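Long-range contacts in conserved hypothetical protein (Streptococcus pneumoniae, PDB 2GK4), which is of uncertain function but probably acts in coenzyme A biosynthesis, joining cysteine to phosphopantothenate as related phosphopantothenoylcysteine synthetases with a Rossmann-like fold do: residues V46-K52 / N62-I68; D96-M102 / V135-T141; I203-K207 / L222-K226. All blocks are in the same frame, centred on the assembly; numbering follows the deposited sequence. Where two conformers were deposited one is given.

Contact 1 of 3, residues V46-K52 / N62-I68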
loop_
_atom_site.group_PDB
_atom_site.type_symbol
_atom_site.label_atom_id
_atom_site.label_comp_id
_atom_site.label_asym_id
_atom_site.label_seq_id
_atom_site.Cartn_x
_atom_site.Cartn_y
_atom_site.Cartn_z
ATOM N N VAL A 46 21.519 15.298 8.353
ATOM C CA VAL A 46 20.948 14.006 7.927
ATOM C C VAL A 46 20.124 14.200 6.670
ATOM O O VAL A 46 19.329 15.131 6.582
ATOM C CB VAL A 46 20.013 13.390 9.005
ATOM C CG1 VAL A 46 19.393 12.047 8.493
ATOM C CG2 VAL A 46 20.761 13.185 10.329
ATOM N N CYS A 47 20.286 13.295 5.710
ATOM C CA CYS A 47 19.389 13.240 4.577
ATOM C C CYS A 47 18.603 11.940 4.713
ATOM O O CYS A 47 19.204 10.842 4.797
ATOM C CB CYS A 47 20.179 13.271 3.269
ATOM S SG CYS A 47 19.122 12.874 1.822
ATOM N N LEU A 48 17.285 12.058 4.829
ATOM C CA LEU A 48 16.440 10.876 5.020
ATOM C C LEU A 48 15.714 10.521 3.738
ATOM O O LEU A 48 14.926 11.330 3.228
ATOM C CB LEU A 48 15.387 11.145 6.115
ATOM C CG LEU A 48 14.369 10.020 6.348
ATOM C CD1 LEU A 48 15.042 8.736 6.872
ATOM C CD2 LEU A 48 13.231 10.466 7.298
ATOM N N ILE A 49 15.988 9.328 3.220
ATOM C CA ILE A 49 15.233 8.773 2.114
ATOM C C ILE A 49 14.139 7.921 2.736
ATOM O O ILE A 49 14.416 6.999 3.529
ATOM C CB ILE A 49 16.134 7.910 1.208
ATOM C CG1 ILE A 49 17.334 8.736 0.726
ATOM C CG2 ILE A 49 15.326 7.291 0.040
ATOM C CD1 ILE A 49 16.964 10.049 0.033
ATOM N N THR A 50 12.899 8.248 2.410
ATOM C CA THR A 50 11.782 7.585 3.050
ATOM C C THR A 50 10.579 7.457 2.090
ATOM O O THR A 50 10.702 7.688 0.881
ATOM C CB THR A 50 11.501 8.297 4.417
ATOM O OG1 THR A 50 10.565 7.548 5.204
ATOM C CG2 THR A 50 11.013 9.765 4.171
ATOM N N THR A 51 9.434 7.050 2.623
ATOM C CA THR A 51 8.318 6.599 1.784
ATOM C C THR A 51 7.034 7.199 2.338
ATOM O O THR A 51 7.032 7.807 3.437
ATOM C CB THR A 51 8.279 5.034 1.659
ATOM O OG1 THR A 51 8.034 4.425 2.950
ATOM C CG2 THR A 51 9.586 4.520 1.135
ATOM N N LYS A 52 5.973 7.115 1.535
ATOM C CA LYS A 52 4.715 7.771 1.851
ATOM C C LYS A 52 4.121 7.377 3.206
ATOM O O LYS A 52 3.713 8.250 3.973
ATOM C CB LYS A 52 3.703 7.547 0.717
ATOM C CG LYS A 52 2.595 8.582 0.703
ATOM C CD LYS A 52 3.141 9.998 0.447
ATOM C CE LYS A 52 2.063 10.899 -0.148
ATOM N NZ LYS A 52 2.627 12.024 -0.968
ATOM N N ASN A 62 18.598 20.822 9.936
ATOM C CA ASN A 62 19.698 19.974 9.453
ATOM C C ASN A 62 19.195 18.683 8.812
ATOM O O ASN A 62 19.989 17.787 8.517
ATOM C CB ASN A 62 20.683 19.673 10.570
ATOM C CG ASN A 62 21.511 20.884 10.945
ATOM O OD1 ASN A 62 21.745 21.781 10.112
ATOM N ND2 ASN A 62 21.926 20.943 12.196
ATOM N N LEU A 63 17.886 18.613 8.606
ATOM C CA LEU A 63 17.261 17.462 7.959
ATOM C C LEU A 63 16.739 17.811 6.571
ATOM O O LEU A 63 16.037 18.835 6.378
ATOM C CB LEU A 63 16.123 16.937 8.829
ATOM C CG LEU A 63 15.309 15.765 8.279
ATOM C CD1 LEU A 63 16.187 14.509 8.210
ATOM C CD2 LEU A 63 14.047 15.571 9.158
ATOM N N SER A 64 17.076 16.951 5.605
ATOM C CA SER A 64 16.468 16.989 4.282
ATOM C C SER A 64 15.747 15.663 4.089
ATOM O O SER A 64 16.279 14.600 4.424
ATOM C CB SER A 64 17.522 17.108 3.179
ATOM O OG SER A 64 18.420 18.164 3.442
ATOM N N ILE A 65 14.538 15.726 3.558
ATOM C CA ILE A 65 13.760 14.506 3.337
ATOM C C ILE A 65 13.497 14.342 1.847
ATOM O O ILE A 65 13.149 15.312 1.159
ATOM C CB ILE A 65 12.441 14.528 4.149
ATOM C CG1 ILE A 65 12.722 14.583 5.662
ATOM C CG2 ILE A 65 11.518 13.332 3.787
ATOM C CD1 ILE A 65 11.443 14.601 6.525
ATOM N N ARG A 66 13.682 13.124 1.354
ATOM C CA ARG A 66 13.296 12.797 0.002
ATOM C C ARG A 66 12.354 11.598 0.063
ATOM O O ARG A 66 12.696 10.565 0.640
ATOM C CB ARG A 66 14.530 12.478 -0.829
ATOM C CG ARG A 66 14.190 11.866 -2.201
ATOM C CD ARG A 66 13.819 12.935 -3.233
ATOM N NE ARG A 66 14.805 14.021 -3.272
ATOM C CZ ARG A 66 14.915 14.922 -4.249
ATOM N NH1 ARG A 66 14.107 14.887 -5.304
ATOM N NH2 ARG A 66 15.843 15.862 -4.173
ATOM N N GLU A 67 11.159 11.745 -0.495
ATOM C CA GLU A 67 10.220 10.653 -0.521
ATOM C C GLU A 67 10.379 9.900 -1.850
ATOM O O GLU A 67 10.534 10.521 -2.916
ATOM C CB GLU A 67 8.789 11.175 -0.350
ATOM C CG GLU A 67 7.869 10.269 0.407
ATOM C CD GLU A 67 6.706 11.017 1.081
ATOM O OE1 GLU A 67 5.769 10.341 1.551
ATOM O OE2 GLU A 67 6.727 12.270 1.160
ATOM N N ILE A 68 10.392 8.577 -1.775
ATOM C CA ILE A 68 10.471 7.732 -2.962
ATOM C C ILE A 68 9.316 6.747 -2.922
ATOM O O ILE A 68 8.624 6.624 -1.899
ATOM C CB ILE A 68 11.802 6.968 -3.050
ATOM C CG1 ILE A 68 11.969 6.031 -1.836
ATOM C CG2 ILE A 68 12.976 7.958 -3.199
ATOM C CD1 ILE A 68 12.904 4.900 -2.081
HETATM O O HOH W 1 20.341 17.526 5.192
HETATM O O HOH W 2 6.254 5.964 -0.966
#
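With CG trans to the backbone nitrogen (chi1 177°) and chi2 at 67°, Leu-63 sends CD1 toward Val-46 and Leu-48. Ile-68 instead places CG1 between its own nitrogen and carbonyl carbon (chi1 61°), bringing that methylene within 3.4 Å of Thr-50 O. These side chains decorate a parallel beta pair at the edge of the Rossmann-like sheet, where strand 63-67 is the outermost strand within this chain. The nine residues joining the two segments contain no helix, so this step between parallel neighbours is made by a loop.

The pairing is a textbook parallel ladder. Val-46, Leu-48 and Thr-50 each give an N-H and a C=O to the other segment, engaging the carbonyls of Asn-62, Ser-64 and Arg-66 and the amides of Ser-64, Arg-66 and Ile-68 in six nearly straight bonds.

On the face that carries Val-46, Leu-48 and Thr-50, Leu-63 CD1 sits 4.1 Å from Val-46 CG1 and 4.0 Å from Leu-48 CB. Further along, the methyls Thr-50 CG2 and Ile-65 CG2 meet at 3.6 Å, while Thr-50 OG1 is turned to a hydrogen bond with Ser-10. Helix 30-41 packs on this face through Leu-40, which touches both Val-46 and Leu-63. Ile-68, by contrast, reaches helix 71-81 at Leu-74.

One water links Val-46 O, which also accepts from Ser-64 N, to Ser-64 OG. Another carries the pairing one step on, accepting from Lys-52 N at 2.8 Å and donating to Ile-68 O at 2.6 Å.

Contact 2 of 3, residues D96-M102 / V135-T141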
loop_
_atom_site.group_PDB
_atom_site.type_symbol
_atom_site.label_atom_id
_atom_site.label_comp_id
_atom_site.label_asym_id
_atom_site.label_seq_id
_atom_site.Cartn_x
_atom_site.Cartn_y
_atom_site.Cartn_z
ATOM N N ASP A 96 11.948 -7.325 -2.482
ATOM C CA ASP A 96 12.776 -8.299 -3.187
ATOM C C ASP A 96 12.262 -8.631 -4.572
ATOM O O ASP A 96 13.009 -9.193 -5.372
ATOM C CB ASP A 96 12.892 -9.588 -2.399
ATOM C CG ASP A 96 13.906 -9.497 -1.295
ATOM O OD1 ASP A 96 14.923 -8.772 -1.442
ATOM O OD2 ASP A 96 13.691 -10.169 -0.273
ATOM N N TYR A 97 10.982 -8.338 -4.810
ATOM C CA TYR A 97 10.318 -8.643 -6.080
ATOM C C TYR A 97 9.462 -7.501 -6.570
ATOM O O TYR A 97 8.847 -6.766 -5.776
ATOM C CB TYR A 97 9.438 -9.906 -5.923
ATOM C CG TYR A 97 10.281 -11.132 -5.620
ATOM C CD1 TYR A 97 10.549 -11.505 -4.303
ATOM C CD2 TYR A 97 10.848 -11.878 -6.646
ATOM C CE1 TYR A 97 11.374 -12.611 -4.010
ATOM C CE2 TYR A 97 11.673 -12.979 -6.372
ATOM C CZ TYR A 97 11.931 -13.338 -5.055
ATOM O OH TYR A 97 12.731 -14.453 -4.783
ATOM N N THR A 98 9.341 -7.422 -7.892
ATOM C CA THR A 98 8.504 -6.431 -8.527
ATOM C C THR A 98 7.602 -7.059 -9.607
ATOM O O THR A 98 8.030 -7.972 -10.324
ATOM C CB THR A 98 9.392 -5.297 -9.079
ATOM O OG1 THR A 98 8.570 -4.184 -9.436
ATOM C CG2 THR A 98 10.299 -5.777 -10.255
ATOM N N PRO A 99 6.340 -6.588 -9.710
ATOM C CA PRO A 99 5.379 -7.128 -10.661
ATOM C C PRO A 99 5.881 -7.105 -12.099
ATOM O O PRO A 99 6.533 -6.134 -12.525
ATOM C CB PRO A 99 4.187 -6.166 -10.528
ATOM C CG PRO A 99 4.240 -5.729 -9.119
ATOM C CD PRO A 99 5.724 -5.525 -8.875
ATOM N N VAL A 100 5.585 -8.178 -12.844
ATOM C CA VAL A 100 5.881 -8.211 -14.262
ATOM C C VAL A 100 4.587 -8.356 -15.073
ATOM O O VAL A 100 4.314 -7.565 -15.991
ATOM C CB VAL A 100 6.874 -9.355 -14.617
ATOM C CG1 VAL A 100 7.044 -9.478 -16.151
ATOM C CG2 VAL A 100 8.223 -9.103 -13.958
ATOM N N TYR A 101 3.768 -9.327 -14.692
ATOM C CA TYR A 101 2.610 -9.699 -15.498
ATOM C C TYR A 101 1.510 -10.242 -14.615
ATOM O O TYR A 101 1.752 -11.095 -13.766
ATOM C CB TYR A 101 3.027 -10.757 -16.512
ATOM C CG TYR A 101 1.971 -11.134 -17.522
ATOM C CD1 TYR A 101 1.403 -12.402 -17.509
ATOM C CD2 TYR A 101 1.569 -10.239 -18.516
ATOM C CE1 TYR A 101 0.440 -12.776 -18.469
ATOM C CE2 TYR A 101 0.613 -10.610 -19.483
ATOM C CZ TYR A 101 0.050 -11.878 -19.440
ATOM O OH TYR A 101 -0.890 -12.276 -20.390
HETATM N N MSE A 102 0.299 -9.735 -14.824
HETATM C CA MSE A 102 -0.861 -10.105 -14.026
HETATM C C MSE A 102 -1.916 -10.664 -14.968
HETATM O O MSE A 102 -2.259 -10.030 -15.965
HETATM C CB MSE A 102 -1.407 -8.856 -13.326
HETATM C CG MSE A 102 -2.821 -8.966 -12.768
HETATM SE SE MSE A 102 -2.798 -9.452 -10.912
HETATM C CE MSE A 102 -2.771 -11.084 -11.057
ATOM N N VAL A 135 -3.453 -14.254 -11.079
ATOM C CA VAL A 135 -2.106 -14.736 -10.822
ATOM C C VAL A 135 -1.127 -13.656 -11.237
ATOM O O VAL A 135 -1.162 -13.200 -12.380
ATOM C CB VAL A 135 -1.797 -16.004 -11.657
ATOM C CG1 VAL A 135 -0.409 -16.534 -11.336
ATOM C CG2 VAL A 135 -2.830 -17.072 -11.411
ATOM N N LEU A 136 -0.271 -13.257 -10.311
ATOM C CA LEU A 136 0.742 -12.226 -10.572
ATOM C C LEU A 136 2.140 -12.847 -10.562
ATOM O O LEU A 136 2.501 -13.524 -9.593
ATOM C CB LEU A 136 0.637 -11.096 -9.514
ATOM C CG LEU A 136 1.745 -10.025 -9.569
ATOM C CD1 LEU A 136 1.614 -9.191 -10.825
ATOM C CD2 LEU A 136 1.724 -9.150 -8.289
ATOM N N PHE A 137 2.908 -12.606 -11.636
ATOM C CA PHE A 137 4.305 -13.043 -11.736
ATOM C C PHE A 137 5.181 -11.861 -11.379
ATOM O O PHE A 137 4.954 -10.753 -11.876
ATOM C CB PHE A 137 4.613 -13.531 -13.160
ATOM C CG PHE A 137 3.819 -14.766 -13.547
ATOM C CD1 PHE A 137 2.527 -14.639 -14.070
ATOM C CD2 PHE A 137 4.339 -16.044 -13.314
ATOM C CE1 PHE A 137 1.758 -15.777 -14.395
ATOM C CE2 PHE A 137 3.588 -17.203 -13.637
ATOM C CZ PHE A 137 2.302 -17.068 -14.170
ATOM N N LEU A 138 6.187 -12.108 -10.544
ATOM C CA LEU A 138 7.087 -11.049 -10.093
ATOM C C LEU A 138 8.512 -11.510 -10.317
ATOM O O LEU A 138 8.810 -12.717 -10.151
ATOM C CB LEU A 138 6.873 -10.751 -8.614
ATOM C CG LEU A 138 5.464 -10.352 -8.148
ATOM C CD1 LEU A 138 4.644 -11.586 -7.756
ATOM C CD2 LEU A 138 5.589 -9.381 -6.993
ATOM N N LYS A 139 9.382 -10.580 -10.705
ATOM C CA LYS A 139 10.837 -10.906 -10.831
ATOM C C LYS A 139 11.646 -10.238 -9.705
ATOM O O LYS A 139 11.168 -9.294 -9.079
ATOM C CB LYS A 139 11.365 -10.422 -12.180
ATOM C CG LYS A 139 11.485 -8.894 -12.306
ATOM C CD LYS A 139 11.970 -8.443 -13.694
ATOM C CE LYS A 139 12.341 -6.970 -13.684
ATOM N NZ LYS A 139 12.706 -6.528 -15.099
ATOM N N LYS A 140 12.878 -10.705 -9.470
ATOM C CA LYS A 140 13.767 -10.008 -8.548
ATOM C C LYS A 140 14.004 -8.539 -8.879
ATOM O O LYS A 140 14.183 -8.139 -10.064
ATOM C CB LYS A 140 15.113 -10.718 -8.446
ATOM C CG LYS A 140 15.083 -11.951 -7.587
ATOM C CD LYS A 140 16.505 -12.428 -7.300
ATOM C CE LYS A 140 16.492 -13.835 -6.719
ATOM N NZ LYS A 140 17.801 -14.531 -6.899
ATOM N N THR A 141 14.035 -7.725 -7.826
ATOM C CA THR A 141 14.428 -6.324 -7.964
ATOM C C THR A 141 15.951 -6.247 -8.122
ATOM O O THR A 141 16.653 -7.221 -7.796
ATOM C CB THR A 141 14.021 -5.542 -6.713
ATOM O OG1 THR A 141 14.386 -6.313 -5.568
ATOM C CG2 THR A 141 12.502 -5.306 -6.726
#
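Phe-137 O receives two consecutive amides, Val-100 N at 2.8 Å and, more weakly, Tyr-101 N at 3.4 Å, and this defines a classic beta bulge in an antiparallel two-stranded ribbon. Val-100 N approaches in the carbonyl plane. The return bond, from Phe-137 N to Tyr-101 O, is 2.9 Å long and almost perfectly straight (177°). Tyr-101 O also lies in the plane of the Phe-137 ring at its edge, 3.6 Å from Phe-137 CD1.

Beyond the bulge, Lys-139 runs out as an extended chain whose CG is flanked by two methyls, Val-100 CG2 at 3.7 Å and Thr-98 CG2 at 3.9 Å; the valine crosses it at about a right angle, whereas the threonine lies alongside. Tyr-97 and Lys-140 also run side by side, with Tyr-97 CE2 3.8 Å from Lys-140 CG. At the ribbon's end, Thr-141 N reaches Asp-96 O from well above the carbonyl plane.

A second shell fixes these groups. Phe-117 stacks on Phe-137 and also meets the Tyr-101 ring, whose hydroxyl bonds to Glu-107. Tyr-97 OH bonds to Asp-131 O of the second subunit, and residues 135-138 pair with an antiparallel strand of that subunit. The backbone from Val-135 to Leu-138 therefore serves two ladders at once: one edge holds the bulged partner within the chain, while the other carries the sheet across the dimer interface.

Contact 3 of 3, residues I203-K207 / L222-K226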
loop_
_atom_site.group_PDB
_atom_site.type_symbol
_atom_site.label_atom_id
_atom_site.label_comp_id
_atom_site.label_asym_id
_atom_site.label_seq_id
_atom_site.Cartn_x
_atom_site.Cartn_y
_atom_site.Cartn_z
ATOM N N ILE A 203 20.855 -7.141 17.826
ATOM C CA ILE A 203 22.255 -7.524 17.952
ATOM C C ILE A 203 23.017 -6.749 16.910
ATOM O O ILE A 203 22.746 -6.871 15.709
ATOM C CB ILE A 203 22.441 -9.034 17.746
ATOM C CG1 ILE A 203 21.408 -9.831 18.592
ATOM C CG2 ILE A 203 23.912 -9.460 17.978
ATOM C CD1 ILE A 203 21.285 -11.281 18.206
ATOM N N PHE A 204 23.998 -5.972 17.372
ATOM C CA PHE A 204 24.889 -5.221 16.488
ATOM C C PHE A 204 25.981 -6.199 16.068
ATOM O O PHE A 204 26.836 -6.576 16.883
ATOM C CB PHE A 204 25.470 -4.003 17.242
ATOM C CG PHE A 204 24.545 -2.819 17.294
ATOM C CD1 PHE A 204 23.208 -2.952 17.710
ATOM C CD2 PHE A 204 25.027 -1.547 16.964
ATOM C CE1 PHE A 204 22.359 -1.835 17.765
ATOM C CE2 PHE A 204 24.203 -0.422 17.032
ATOM C CZ PHE A 204 22.875 -0.556 17.439
ATOM N N VAL A 205 25.864 -6.679 14.835
ATOM C CA VAL A 205 26.747 -7.667 14.284
ATOM C C VAL A 205 27.877 -7.016 13.466
ATOM O O VAL A 205 27.672 -6.346 12.402
ATOM C CB VAL A 205 25.964 -8.728 13.429
ATOM C CG1 VAL A 205 26.902 -9.818 12.921
ATOM C CG2 VAL A 205 24.861 -9.383 14.265
ATOM N N GLU A 206 29.086 -7.247 13.952
ATOM C CA GLU A 206 30.269 -6.930 13.189
ATOM C C GLU A 206 31.036 -8.205 12.840
ATOM O O GLU A 206 30.680 -9.301 13.246
ATOM C CB GLU A 206 31.138 -5.949 13.976
ATOM C CG GLU A 206 30.457 -4.612 14.220
ATOM C CD GLU A 206 31.187 -3.767 15.245
ATOM O OE1 GLU A 206 31.522 -4.271 16.328
ATOM O OE2 GLU A 206 31.419 -2.576 14.998
ATOM N N LYS A 207 32.106 -8.045 12.074
ATOM C CA LYS A 207 32.865 -9.168 11.568
ATOM C C LYS A 207 33.302 -10.108 12.690
ATOM O O LYS A 207 33.085 -11.312 12.614
ATOM C CB LYS A 207 34.079 -8.624 10.831
ATOM C CG LYS A 207 34.871 -9.669 10.088
ATOM C CD LYS A 207 35.448 -9.054 8.817
ATOM C CE LYS A 207 36.680 -8.201 9.091
ATOM N NZ LYS A 207 37.694 -8.382 7.989
ATOM N N LEU A 222 23.338 3.644 20.790
ATOM C CA LEU A 222 24.519 2.883 20.405
ATOM C C LEU A 222 24.992 3.259 18.995
ATOM O O LEU A 222 26.196 3.448 18.756
ATOM C CB LEU A 222 24.276 1.372 20.541
ATOM C CG LEU A 222 25.513 0.490 20.271
ATOM C CD1 LEU A 222 26.696 0.902 21.127
ATOM C CD2 LEU A 222 25.188 -0.991 20.480
ATOM N N LEU A 223 24.068 3.389 18.048
ATOM C CA LEU A 223 24.459 3.864 16.730
ATOM C C LEU A 223 25.099 5.228 16.856
ATOM O O LEU A 223 26.096 5.485 16.199
ATOM C CB LEU A 223 23.270 3.969 15.780
ATOM C CG LEU A 223 22.978 2.730 14.955
ATOM C CD1 LEU A 223 21.567 2.875 14.334
ATOM C CD2 LEU A 223 24.042 2.544 13.869
ATOM N N LEU A 224 24.540 6.101 17.703
ATOM C CA LEU A 224 25.161 7.426 17.890
ATOM C C LEU A 224 26.612 7.290 18.358
ATOM O O LEU A 224 27.519 7.938 17.809
ATOM C CB LEU A 224 24.319 8.333 18.810
ATOM C CG LEU A 224 24.938 9.718 19.143
ATOM C CD1 LEU A 224 25.114 10.565 17.894
ATOM C CD2 LEU A 224 24.056 10.476 20.167
ATOM N N GLU A 225 26.829 6.426 19.347
ATOM C CA GLU A 225 28.159 6.157 19.876
ATOM C C GLU A 225 29.116 5.637 18.797
ATOM O O GLU A 225 30.269 6.064 18.713
ATOM C CB GLU A 225 28.050 5.159 21.040
ATOM C CG GLU A 225 29.368 4.803 21.711
ATOM C CD GLU A 225 29.232 3.593 22.621
ATOM O OE1 GLU A 225 28.460 3.690 23.591
ATOM O OE2 GLU A 225 29.896 2.560 22.367
ATOM N N LYS A 226 28.636 4.711 17.971
ATOM C CA LYS A 226 29.465 4.109 16.938
ATOM C C LYS A 226 29.817 5.124 15.868
ATOM O O LYS A 226 30.953 5.151 15.354
ATOM C CB LYS A 226 28.770 2.880 16.358
ATOM C CG LYS A 226 28.765 1.716 17.354
ATOM C CD LYS A 226 28.143 0.481 16.757
ATOM C CE LYS A 226 29.195 -0.419 16.129
ATOM N NZ LYS A 226 30.250 -0.852 17.109
#
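Strand 203-205 and helix 222-226 run in roughly the same direction, their axes 26° apart and 11.8 Å from each other at closest approach, a separation bridged mainly by side chains. It is a plain example of a helix laid on the face of an alpha/beta sheet.

Phe-204 has the largest share of the contact. The Leu-222 methyl CD2 stands over the ring centre, 3.5 Å from the Phe-204 centroid and close to the ring normal, a well-centred CH-pi contact. Leu-222 approaches from the direction opposite to the phenylalanine; with CG trans to the backbone nitrogen (chi1 -175°) its branch points to the ring, and chi2 sets CD2 over it. Leu-223 adds its CG at 4.0 Å from Phe-204 CE2. Lys-226 slides past at the ring's edge, where its CD lies 3.7 Å from Phe-204 CD2.

Bends at chi3 and chi4 then turn the lysine's end to Glu-206, and Lys-226 NZ forms a salt bridge with Glu-206 OE2 at 3.0 Å, meeting that oxygen from above the carboxylate plane (51° out of it). One long side chain thus serves both the apolar and the charged part of the contact.

Strand 202-205 lies between strands 186-191 and 210-213, antiparallel to both, and Phe-204 touches Ile-188 and Val-213 on them. Ile-203 and Val-205 face helix 168-182, while helix 216-228 packs through Leu-223 and Leu-224 against helix 30-41.

Overall arrangement
Contacts 1 and 3 both belong to the eight-stranded mixed sheet, their centres 23 Å apart: one pairs strands at an edge, the other seats a helix near the far end of the strand order. Helix 30-41 ties them together, since it packs on the strands of contact 1 and on the helix of contact 3. Contact 2 lies in a separate two-stranded ribbon, its centre 27 Å from that of contact 1 and 35 Å from that of contact 3, on the opposite side of the chain's centre from the latter. No two contacts touch; contacts 1 and 3 come nearest, about 9 Å between nearest atoms. Contact 2 takes part in the dimer interface, whereas no other chain touches contact 3.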